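Local structure of fatty acid synthase 1, isoform A (Drosophila melanogaster, 6FN6) at residues R452-E461 with E481-E492; Y1055-S1063 with Y1074-C1085. The protein probably makes long-chain saturated fatty acids from acetyl-CoA and malonyl-CoA with NADPH, this piece being its dehydratase, enoylreductase and ketoreductase modifying region. All coordinates share one frame; numbering follows the deposited sequence.

How the contacts relate
Two Rossmann-type halves, far apart in sequence, illustrate how local contacts build a composite domain. From the N terminus, contact 1 comes first: strand 454-457 leads into helix 466-480, and the chain returns as strand 483-489 beside its predecessor, closing a beta-alpha-beta unit of the pseudo-KR part. The chain then passes through the enoylreductase region before contact 2, where strand 1055-1060 of the KR domain runs through a partly disordered loop into helix 1072-1090, which folds back over it. The contacts follow in series, neither nesting nor crossing. Their centres lie about 22 Å apart, and they touch where residues 491-492 pack against Arg1083, joining pseudo-KR to KR.

Contact 1 (R452-E461 with E481-E492); sequences RKSVVVVATE and EQYVYVVCQGEE
Arg452 meets Tyr483 because its CG is tucked over the backbone (chi1 68°), from where the chain runs extended to NE and lays the guanidinium over one face of the ring. The planes are 22° apart and CZ stands 4.0 Å from the Tyr483 ring centroid, a stacked cation-pi pair. Tyr485 OH lies in the guanidinium plane and accepts a nearly straight bond from Arg452 NH2 (3.0 Å); Asp539 takes a salt bridge from the same nitrogen.

Behind this clasp, strands 454-457 and 483-489 pair in parallel within a Rossmann-type beta-alpha-beta unit, with bonds such as Val457 N to Tyr485 O, 2.9 Å. Val457 CG2 packs on Val484 CG1 (3.6 Å), on the face where Val484 meets helix 466-480. On the other face Val456 CG1 meets Val487 CG2 at 3.5 Å, near Phe525.

Beyond the strands, Glu491 OE1 accepts Glu461 N at 3.2 Å from above the carboxylate plane, and OE2 takes a weak bond from Thr460 OG1. Glu461 OE2 lies 4.0 Å from Glu491 OE1, whose charge these bonds offset, so repulsion may raise mainly the pKa of Glu461. At the opposite end ring, hydroxyl and Asp539 should fix the guanidinium's orientation, the aspartate balancing its charge.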
loop_
_atom_site.group_PDB
_atom_site.type_symbol
_atom_site.label_atom_id
_atom_site.label_comp_id
_atom_site.label_asym_id
_atom_site.label_seq_id
_atom_site.Cartn_x
_atom_site.Cartn_y
_atom_site.Cartn_z
ATOM N N ARG A 452 70.272 49.243 -40.278
ATOM C CA ARG A 452 69.007 48.800 -40.869
ATOM C C ARG A 452 68.053 49.963 -41.146
ATOM O O ARG A 452 67.930 50.891 -40.347
ATOM C CB ARG A 452 68.333 47.758 -39.978
ATOM C CG ARG A 452 67.813 48.268 -38.656
ATOM C CD ARG A 452 67.319 47.098 -37.823
ATOM N NE ARG A 452 66.430 47.511 -36.746
ATOM C CZ ARG A 452 65.755 46.662 -35.980
ATOM N NH1 ARG A 452 65.868 45.354 -36.176
ATOM N NH2 ARG A 452 64.963 47.120 -35.021
ATOM N N LYS A 453 67.374 49.891 -42.288
ATOM C CA LYS A 453 66.431 50.922 -42.696
ATOM C C LYS A 453 65.193 50.910 -41.800
ATOM O O LYS A 453 64.717 49.848 -41.391
ATOM C CB LYS A 453 66.025 50.715 -44.160
ATOM C CG LYS A 453 67.211 50.607 -45.117
ATOM C CD LYS A 453 66.790 50.567 -46.585
ATOM C CE LYS A 453 68.013 50.625 -47.506
ATOM N NZ LYS A 453 67.660 50.651 -48.958
ATOM N N SER A 454 64.673 52.096 -41.499
ATOM C CA SER A 454 63.504 52.212 -40.634
ATOM C C SER A 454 62.726 53.495 -40.899
ATOM O O SER A 454 63.283 54.492 -41.355
ATOM C CB SER A 454 63.923 52.168 -39.166
ATOM O OG SER A 454 64.682 53.314 -38.824
ATOM N N VAL A 455 61.432 53.455 -40.608
ATOM C CA VAL A 455 60.569 54.621 -40.736
ATOM C C VAL A 455 59.651 54.653 -39.514
ATOM O O VAL A 455 59.424 53.624 -38.879
ATOM C CB VAL A 455 59.780 54.597 -42.065
ATOM C CG1 VAL A 455 58.714 53.500 -42.050
ATOM C CG2 VAL A 455 59.165 55.966 -42.352
ATOM N N VAL A 456 59.139 55.833 -39.180
ATOM C CA VAL A 456 58.366 56.017 -37.956
ATOM C C VAL A 456 56.918 56.396 -38.259
ATOM O O VAL A 456 56.646 57.163 -39.185
ATOM C CB VAL A 456 59.029 57.084 -37.055
ATOM C CG1 VAL A 456 58.205 57.324 -35.798
ATOM C CG2 VAL A 456 60.444 56.673 -36.688
ATOM N N VAL A 457 55.993 55.850 -37.471
ATOM C CA VAL A 457 54.577 56.179 -37.595
ATOM C C VAL A 457 54.113 56.888 -36.325
ATOM O O VAL A 457 54.422 56.460 -35.214
ATOM C CB VAL A 457 53.737 54.922 -37.871
ATOM C CG1 VAL A 457 52.263 55.281 -38.003
ATOM C CG2 VAL A 457 54.228 54.221 -39.128
ATOM N N VAL A 458 53.347 57.960 -36.502
ATOM C CA VAL A 458 53.018 58.873 -35.412
ATOM C C VAL A 458 52.064 58.259 -34.392
ATOM O O VAL A 458 52.217 58.479 -33.194
ATOM C CB VAL A 458 52.426 60.186 -35.956
ATOM C CG1 VAL A 458 52.271 61.205 -34.834
ATOM C CG2 VAL A 458 53.302 60.752 -37.068
ATOM N N ALA A 459 51.062 57.525 -34.868
ATOM C CA ALA A 459 50.101 56.858 -33.986
ATOM C C ALA A 459 49.550 57.799 -32.915
ATOM O O ALA A 459 49.685 57.541 -31.719
ATOM C CB ALA A 459 50.742 55.642 -33.330
ATOM N N THR A 460 48.928 58.887 -33.357
ATOM C CA THR A 460 48.330 59.862 -32.452
ATOM C C THR A 460 46.828 59.972 -32.710
ATOM O O THR A 460 46.339 59.533 -33.751
ATOM C CB THR A 460 48.986 61.250 -32.608
ATOM O OG1 THR A 460 48.288 62.209 -31.805
ATOM C CG2 THR A 460 48.976 61.694 -34.066
ATOM N N GLU A 461 46.101 60.548 -31.759
ATOM C CA GLU A 461 44.648 60.651 -31.867
ATOM C C GLU A 461 44.224 61.867 -32.687
ATOM O O GLU A 461 43.093 61.933 -33.169
ATOM C CB GLU A 461 44.011 60.719 -30.476
ATOM C CG GLU A 461 44.213 62.047 -29.754
ATOM C CD GLU A 461 43.592 62.057 -28.371
ATOM O OE1 GLU A 461 42.868 61.093 -28.036
ATOM O OE2 GLU A 461 43.828 63.026 -27.618
ATOM N N GLU A 481 62.436 46.289 -47.236
ATOM C CA GLU A 481 63.370 45.667 -46.299
ATOM C C GLU A 481 63.633 46.563 -45.093
ATOM O O GLU A 481 64.784 46.772 -44.712
ATOM C CB GLU A 481 64.699 45.364 -47.001
ATOM C CG GLU A 481 64.582 44.494 -48.246
ATOM C CD GLU A 481 65.801 44.602 -49.148
ATOM O OE1 GLU A 481 66.027 45.693 -49.714
ATOM O OE2 GLU A 481 66.533 43.599 -49.293
ATOM N N GLN A 482 62.567 47.091 -44.498
ATOM C CA GLN A 482 62.700 48.002 -43.365
ATOM C C GLN A 482 61.803 47.620 -42.192
ATOM O O GLN A 482 60.880 46.818 -42.330
ATOM C CB GLN A 482 62.387 49.435 -43.801
ATOM C CG GLN A 482 61.018 49.609 -44.436
ATOM C CD GLN A 482 60.770 51.030 -44.904
ATOM O OE1 GLN A 482 61.540 51.940 -44.597
ATOM N NE2 GLN A 482 59.694 51.227 -45.656
ATOM N N TYR A 483 62.102 48.203 -41.035
ATOM C CA TYR A 483 61.329 47.982 -39.817
ATOM C C TYR A 483 60.516 49.235 -39.497
ATOM O O TYR A 483 60.949 50.350 -39.777
ATOM C CB TYR A 483 62.249 47.616 -38.649
ATOM C CG TYR A 483 62.975 46.299 -38.832
ATOM C CD1 TYR A 483 64.178 46.231 -39.523
ATOM C CD2 TYR A 483 62.455 45.122 -38.309
ATOM C CE1 TYR A 483 64.840 45.027 -39.689
ATOM C CE2 TYR A 483 63.111 43.915 -38.471
ATOM C CZ TYR A 483 64.301 43.873 -39.159
ATOM O OH TYR A 483 64.948 42.667 -39.314
ATOM N N VAL A 484 59.324 49.046 -38.938
ATOM C CA VAL A 484 58.436 50.165 -38.647
ATOM C C VAL A 484 58.339 50.409 -37.144
ATOM O O VAL A 484 58.007 49.505 -36.378
ATOM C CB VAL A 484 57.041 49.927 -39.247
ATOM C CG1 VAL A 484 56.128 51.112 -38.971
ATOM C CG2 VAL A 484 57.142 49.661 -40.742
ATOM N N TYR A 485 58.631 51.638 -36.730
ATOM C CA TYR A 485 58.507 52.021 -35.331
ATOM C C TYR A 485 57.210 52.784 -35.118
ATOM O O TYR A 485 57.031 53.879 -35.650
ATOM C CB TYR A 485 59.692 52.881 -34.878
ATOM C CG TYR A 485 60.981 52.116 -34.705
ATOM C CD1 TYR A 485 61.257 51.443 -33.525
ATOM C CD2 TYR A 485 61.932 52.083 -35.717
ATOM C CE1 TYR A 485 62.436 50.742 -33.361
ATOM C CE2 TYR A 485 63.115 51.386 -35.560
ATOM C CZ TYR A 485 63.361 50.720 -34.380
ATOM O OH TYR A 485 64.536 50.027 -34.222
ATOM N N VAL A 486 56.305 52.195 -34.345
ATOM C CA VAL A 486 55.046 52.845 -34.014
ATOM C C VAL A 486 55.236 53.590 -32.703
ATOM O O VAL A 486 55.438 52.977 -31.656
ATOM C CB VAL A 486 53.890 51.831 -33.916
ATOM C CG1 VAL A 486 52.555 52.547 -33.794
ATOM C CG2 VAL A 486 53.892 50.892 -35.118
ATOM N N VAL A 487 55.186 54.916 -32.764
ATOM C CA VAL A 487 55.448 55.747 -31.594
ATOM C C VAL A 487 54.146 56.323 -31.058
ATOM O O VAL A 487 53.424 57.003 -31.777
ATOM C CB VAL A 487 56.445 56.874 -31.927
ATOM C CG1 VAL A 487 56.720 57.730 -30.698
ATOM C CG2 VAL A 487 57.739 56.291 -32.469
ATOM N N CYS A 488 53.851 56.045 -29.793
ATOM C CA CYS A 488 52.632 56.543 -29.160
ATOM C C CYS A 488 52.963 57.271 -27.859
ATOM O O CYS A 488 52.935 56.674 -26.782
ATOM C CB CYS A 488 51.657 55.398 -28.887
ATOM S SG CYS A 488 50.108 55.928 -28.120
ATOM N N GLN A 489 53.283 58.557 -27.964
ATOM C CA GLN A 489 53.718 59.335 -26.808
ATOM C C GLN A 489 52.614 60.237 -26.253
ATOM O O GLN A 489 52.085 61.096 -26.959
ATOM C CB GLN A 489 54.933 60.189 -27.180
ATOM C CG GLN A 489 55.483 61.015 -26.029
ATOM C CD GLN A 489 56.878 61.552 -26.300
ATOM O OE1 GLN A 489 57.448 61.328 -27.368
ATOM N NE2 GLN A 489 57.433 62.265 -25.329
ATOM N N GLY A 490 52.289 60.040 -24.978
ATOM C CA GLY A 490 51.328 60.879 -24.280
ATOM C C GLY A 490 49.955 60.938 -24.919
ATOM O O GLY A 490 49.380 62.017 -25.068
ATOM N N GLU A 491 49.428 59.777 -25.291
ATOM C CA GLU A 491 48.115 59.696 -25.922
ATOM C C GLU A 491 47.089 58.959 -25.064
ATOM O O GLU A 491 47.383 57.918 -24.477
ATOM C CB GLU A 491 48.229 59.012 -27.285
ATOM C CG GLU A 491 49.029 59.794 -28.308
ATOM C CD GLU A 491 48.350 61.093 -28.682
ATOM O OE1 GLU A 491 47.105 61.101 -28.779
ATOM O OE2 GLU A 491 49.057 62.097 -28.910
ATOM N N GLU A 492 45.882 59.514 -25.001
ATOM C CA GLU A 492 44.780 58.894 -24.272
ATOM C C GLU A 492 44.022 57.931 -25.179
ATOM O O GLU A 492 44.110 58.009 -26.405
ATOM C CB GLU A 492 43.824 59.953 -23.711
ATOM C CG GLU A 492 44.386 60.769 -22.550
ATOM C CD GLU A 492 45.533 61.676 -22.951
ATOM O OE1 GLU A 492 46.042 61.534 -24.083
ATOM O OE2 GLU A 492 45.924 62.533 -22.131
HETATM O O HOH W 1 67.015 46.839 -43.214
#

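Contact 2 (Y1055-S1063 with Y1074-C1085); sequences YFICFSSVS and YGLANSAMERIC
The Tyr1074 ring turns its edge to the loop just after the strand: Ser1061 O lies in the ring plane, 3.3 Å from CE2, while Ser1060 CB and Ser1063 C approach obliquely. Phe1056, at the other end of the contact, is met obliquely by Ile1084 CG2; Arg1088 adds a cation-pi interaction to this ring. Beside Tyr1074, the amide of Asn1078 bridges Ser1060 and Ser1061. This is the strand-to-helix step of the Rossmann-type KR domain, in which helix 1072-1090 runs back along strand 1055-1060 on its way to the neighbouring parallel strand 1096-1099. The two segments run almost antiparallel, at 164°, with their axes 9.4 Å apart.

Tyr1074 and Asn1078 have the Tyr-x-x-x-Asn spacing familiar from KR domains, which puts them one helical turn apart and facing the same strand end. With CG of Tyr1074 anti to its own N (chi1 -167°), the hydroxyl reaches the backbone just past the strand, where Ser1061 N gives it a weak bond; Ala1012 O is another weak partner. Asn1078 works with both ends of its amide. ND2 donates to Ser1061 O at 2.8 Å, the acceptor tilted from the amide plane, and OD1 receives Ser1060 OG at 3.1 Å from well above its carbonyl plane. Two bonds pointing to adjacent residues should fix the rotation of this buried amide.

Alternate residues Phe1056, Cys1058 and Ser1060 direct their side chains to the helix, and from Cys1058 to Phe1056 the interface is apolar. On the far side of the helix, Ser1079 and Glu1082 bond to Gly495 and Gly498 of the pseudo-KR part. Met1081, extended beyond CG, sets its SD 3.7 Å from Cys1058 CB. Next to it two sulfurs meet without a disulfide, Cys1058 SG lying 3.9 Å from Cys1085 SG.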
loop_
_atom_site.group_PDB
_atom_site.type_symbol
_atom_site.label_atom_id
_atom_site.label_comp_id
_atom_site.label_asym_id
_atom_site.label_seq_id
_atom_site.Cartn_x
_atom_site.Cartn_y
_atom_site.Cartn_z
ATOM N N TYR A 1055 31.572 49.875 -9.094
ATOM C CA TYR A 1055 32.177 49.159 -10.214
ATOM C C TYR A 1055 31.963 49.855 -11.552
ATOM O O TYR A 1055 30.896 50.399 -11.830
ATOM C CB TYR A 1055 31.630 47.727 -10.289
ATOM C CG TYR A 1055 31.685 47.011 -8.965
ATOM C CD1 TYR A 1055 32.901 46.643 -8.408
ATOM C CD2 TYR A 1055 30.527 46.722 -8.260
ATOM C CE1 TYR A 1055 32.965 46.003 -7.193
ATOM C CE2 TYR A 1055 30.579 46.078 -7.040
ATOM C CZ TYR A 1055 31.803 45.721 -6.512
ATOM O OH TYR A 1055 31.872 45.083 -5.297
ATOM N N PHE A 1056 33.011 49.825 -12.369
ATOM C CA PHE A 1056 32.969 50.304 -13.740
ATOM C C PHE A 1056 33.741 49.295 -14.570
ATOM O O PHE A 1056 34.969 49.359 -14.656
ATOM C CB PHE A 1056 33.576 51.703 -13.868
ATOM C CG PHE A 1056 33.342 52.350 -15.208
ATOM C CD1 PHE A 1056 34.139 52.029 -16.296
ATOM C CD2 PHE A 1056 32.343 53.294 -15.376
ATOM C CE1 PHE A 1056 33.931 52.626 -17.529
ATOM C CE2 PHE A 1056 32.134 53.894 -16.607
ATOM C CZ PHE A 1056 32.932 53.558 -17.684
ATOM N N ILE A 1057 33.018 48.350 -15.161
ATOM C CA ILE A 1057 33.639 47.197 -15.799
ATOM C C ILE A 1057 33.334 47.176 -17.294
ATOM O O ILE A 1057 32.213 47.457 -17.712
ATOM C CB ILE A 1057 33.184 45.888 -15.115
ATOM C CG1 ILE A 1057 33.544 45.939 -13.627
ATOM C CG2 ILE A 1057 33.818 44.674 -15.793
ATOM C CD1 ILE A 1057 33.048 44.773 -12.817
ATOM N N CYS A 1058 34.352 46.846 -18.083
ATOM C CA CYS A 1058 34.226 46.724 -19.531
ATOM C C CYS A 1058 34.594 45.310 -19.977
ATOM O O CYS A 1058 35.733 44.882 -19.798
ATOM C CB CYS A 1058 35.125 47.744 -20.238
ATOM S SG CYS A 1058 34.834 49.478 -19.797
ATOM N N PHE A 1059 33.633 44.586 -20.547
ATOM C CA PHE A 1059 33.887 43.231 -21.046
ATOM C C PHE A 1059 34.171 43.206 -22.546
ATOM O O PHE A 1059 33.649 44.027 -23.300
ATOM C CB PHE A 1059 32.698 42.316 -20.741
ATOM C CG PHE A 1059 32.458 42.101 -19.277
ATOM C CD1 PHE A 1059 33.114 41.086 -18.600
ATOM C CD2 PHE A 1059 31.582 42.910 -18.577
ATOM C CE1 PHE A 1059 32.901 40.883 -17.252
ATOM C CE2 PHE A 1059 31.365 42.712 -17.227
ATOM C CZ PHE A 1059 32.025 41.696 -16.564
ATOM N N SER A 1060 34.995 42.251 -22.968
ATOM C CA SER A 1060 35.344 42.091 -24.377
ATOM C C SER A 1060 36.241 40.873 -24.583
ATOM O O SER A 1060 36.669 40.236 -23.622
ATOM C CB SER A 1060 36.043 43.345 -24.906
ATOM O OG SER A 1060 37.163 43.677 -24.105
ATOM N N SER A 1061 36.509 40.551 -25.847
ATOM C CA SER A 1061 37.436 39.481 -26.204
ATOM C C SER A 1061 38.716 40.066 -26.808
ATOM O O SER A 1061 38.738 41.219 -27.236
ATOM C CB SER A 1061 36.782 38.508 -27.186
ATOM O OG SER A 1061 37.653 37.434 -27.493
ATOM N N VAL A 1062 39.776 39.263 -26.841
ATOM C CA VAL A 1062 41.060 39.706 -27.374
ATOM C C VAL A 1062 41.007 39.786 -28.897
ATOM O O VAL A 1062 40.344 38.979 -29.549
ATOM C CB VAL A 1062 42.202 38.772 -26.919
ATOM C CG1 VAL A 1062 43.551 39.263 -27.442
ATOM C CG2 VAL A 1062 42.228 38.657 -25.404
ATOM N N SER A 1063 41.720 40.766 -29.450
ATOM C CA SER A 1063 41.812 40.956 -30.897
ATOM C C SER A 1063 40.439 40.924 -31.564
ATOM O O SER A 1063 40.257 41.460 -32.657
ATOM C CB SER A 1063 42.720 39.889 -31.518
ATOM O OG SER A 1063 42.220 38.584 -31.289
ATOM N N TYR A 1074 38.373 46.515 -33.658
ATOM C CA TYR A 1074 37.950 45.903 -32.408
ATOM C C TYR A 1074 39.111 45.954 -31.422
ATOM O O TYR A 1074 38.929 46.268 -30.245
ATOM C CB TYR A 1074 37.488 44.460 -32.624
ATOM C CG TYR A 1074 36.743 43.884 -31.441
ATOM C CD1 TYR A 1074 35.401 44.173 -31.238
ATOM C CD2 TYR A 1074 37.380 43.054 -30.526
ATOM C CE1 TYR A 1074 34.711 43.653 -30.159
ATOM C CE2 TYR A 1074 36.697 42.527 -29.441
ATOM C CZ TYR A 1074 35.364 42.832 -29.264
ATOM O OH TYR A 1074 34.677 42.315 -28.190
ATOM N N GLY A 1075 40.309 45.659 -31.915
ATOM C CA GLY A 1075 41.502 45.702 -31.092
ATOM C C GLY A 1075 41.739 47.086 -30.520
ATOM O O GLY A 1075 42.195 47.230 -29.385
ATOM N N LEU A 1076 41.429 48.107 -31.313
ATOM C CA LEU A 1076 41.613 49.488 -30.885
ATOM C C LEU A 1076 40.555 49.877 -29.862
ATOM O O LEU A 1076 40.793 50.725 -29.003
ATOM C CB LEU A 1076 41.567 50.433 -32.086
ATOM C CG LEU A 1076 42.818 50.451 -32.967
ATOM C CD1 LEU A 1076 42.554 51.188 -34.274
ATOM C CD2 LEU A 1076 43.989 51.086 -32.228
ATOM N N ALA A 1077 39.380 49.263 -29.960
ATOM C CA ALA A 1077 38.321 49.505 -28.990
ATOM C C ALA A 1077 38.759 48.965 -27.633
ATOM O O ALA A 1077 38.503 49.578 -26.597
ATOM C CB ALA A 1077 37.022 48.863 -29.436
ATOM N N ASN A 1078 39.422 47.812 -27.648
ATOM C CA ASN A 1078 39.975 47.236 -26.427
ATOM C C ASN A 1078 41.014 48.176 -25.827
ATOM O O ASN A 1078 40.950 48.520 -24.648
ATOM C CB ASN A 1078 40.608 45.871 -26.704
ATOM C CG ASN A 1078 39.580 44.783 -26.930
ATOM O OD1 ASN A 1078 38.394 44.968 -26.662
ATOM N ND2 ASN A 1078 40.032 43.639 -27.429
ATOM N N SER A 1079 41.970 48.589 -26.653
ATOM C CA SER A 1079 43.022 49.496 -26.215
ATOM C C SER A 1079 42.422 50.716 -25.526
ATOM O O SER A 1079 42.899 51.148 -24.479
ATOM C CB SER A 1079 43.885 49.929 -27.400
ATOM O OG SER A 1079 44.894 50.835 -26.988
ATOM N N ALA A 1080 41.371 51.262 -26.125
ATOM C CA ALA A 1080 40.694 52.431 -25.578
ATOM C C ALA A 1080 40.082 52.134 -24.206
ATOM O O ALA A 1080 40.276 52.890 -23.255
ATOM C CB ALA A 1080 39.624 52.911 -26.542
ATOM N N MET A 1081 39.334 51.037 -24.112
ATOM C CA MET A 1081 38.692 50.655 -22.855
ATOM C C MET A 1081 39.725 50.398 -21.762
ATOM O O MET A 1081 39.495 50.707 -20.592
ATOM C CB MET A 1081 37.822 49.414 -23.051
ATOM C CG MET A 1081 36.541 49.681 -23.818
ATOM S SD MET A 1081 35.494 48.222 -23.933
ATOM C CE MET A 1081 34.139 48.856 -24.915
ATOM N N GLU A 1082 40.850 49.806 -22.150
ATOM C CA GLU A 1082 41.957 49.569 -21.230
ATOM C C GLU A 1082 42.420 50.878 -20.606
ATOM O O GLU A 1082 42.584 50.981 -19.392
ATOM C CB GLU A 1082 43.127 48.897 -21.953
ATOM C CG GLU A 1082 42.876 47.450 -22.348
ATOM C CD GLU A 1082 43.944 46.910 -23.282
ATOM O OE1 GLU A 1082 44.975 47.594 -23.466
ATOM O OE2 GLU A 1082 43.750 45.803 -23.834
ATOM N N ARG A 1083 42.628 51.877 -21.454
ATOM C CA ARG A 1083 43.138 53.168 -21.012
ATOM C C ARG A 1083 42.110 53.878 -20.131
ATOM O O ARG A 1083 42.459 54.469 -19.110
ATOM C CB ARG A 1083 43.493 54.038 -22.221
ATOM C CG ARG A 1083 44.441 55.184 -21.918
ATOM C CD ARG A 1083 45.841 54.657 -21.643
ATOM N NE ARG A 1083 46.848 55.720 -21.631
ATOM C CZ ARG A 1083 47.346 56.284 -20.534
ATOM N NH1 ARG A 1083 46.938 55.905 -19.326
ATOM N NH2 ARG A 1083 48.261 57.236 -20.647
ATOM N N ILE A 1084 40.847 53.830 -20.539
ATOM C CA ILE A 1084 39.771 54.446 -19.772
ATOM C C ILE A 1084 39.777 53.955 -18.324
ATOM O O ILE A 1084 39.664 54.747 -17.390
ATOM C CB ILE A 1084 38.409 54.182 -20.433
ATOM C CG1 ILE A 1084 38.323 54.928 -21.764
ATOM C CG2 ILE A 1084 37.265 54.597 -19.499
ATOM C CD1 ILE A 1084 37.076 54.622 -22.583
ATOM N N CYS A 1085 39.909 52.646 -18.142
ATOM C CA CYS A 1085 39.871 52.061 -16.809
ATOM C C CYS A 1085 41.140 52.388 -16.035
ATOM O O CYS A 1085 41.090 52.625 -14.828
ATOM C CB CYS A 1085 39.662 50.551 -16.902
ATOM S SG CYS A 1085 38.033 50.115 -17.570
#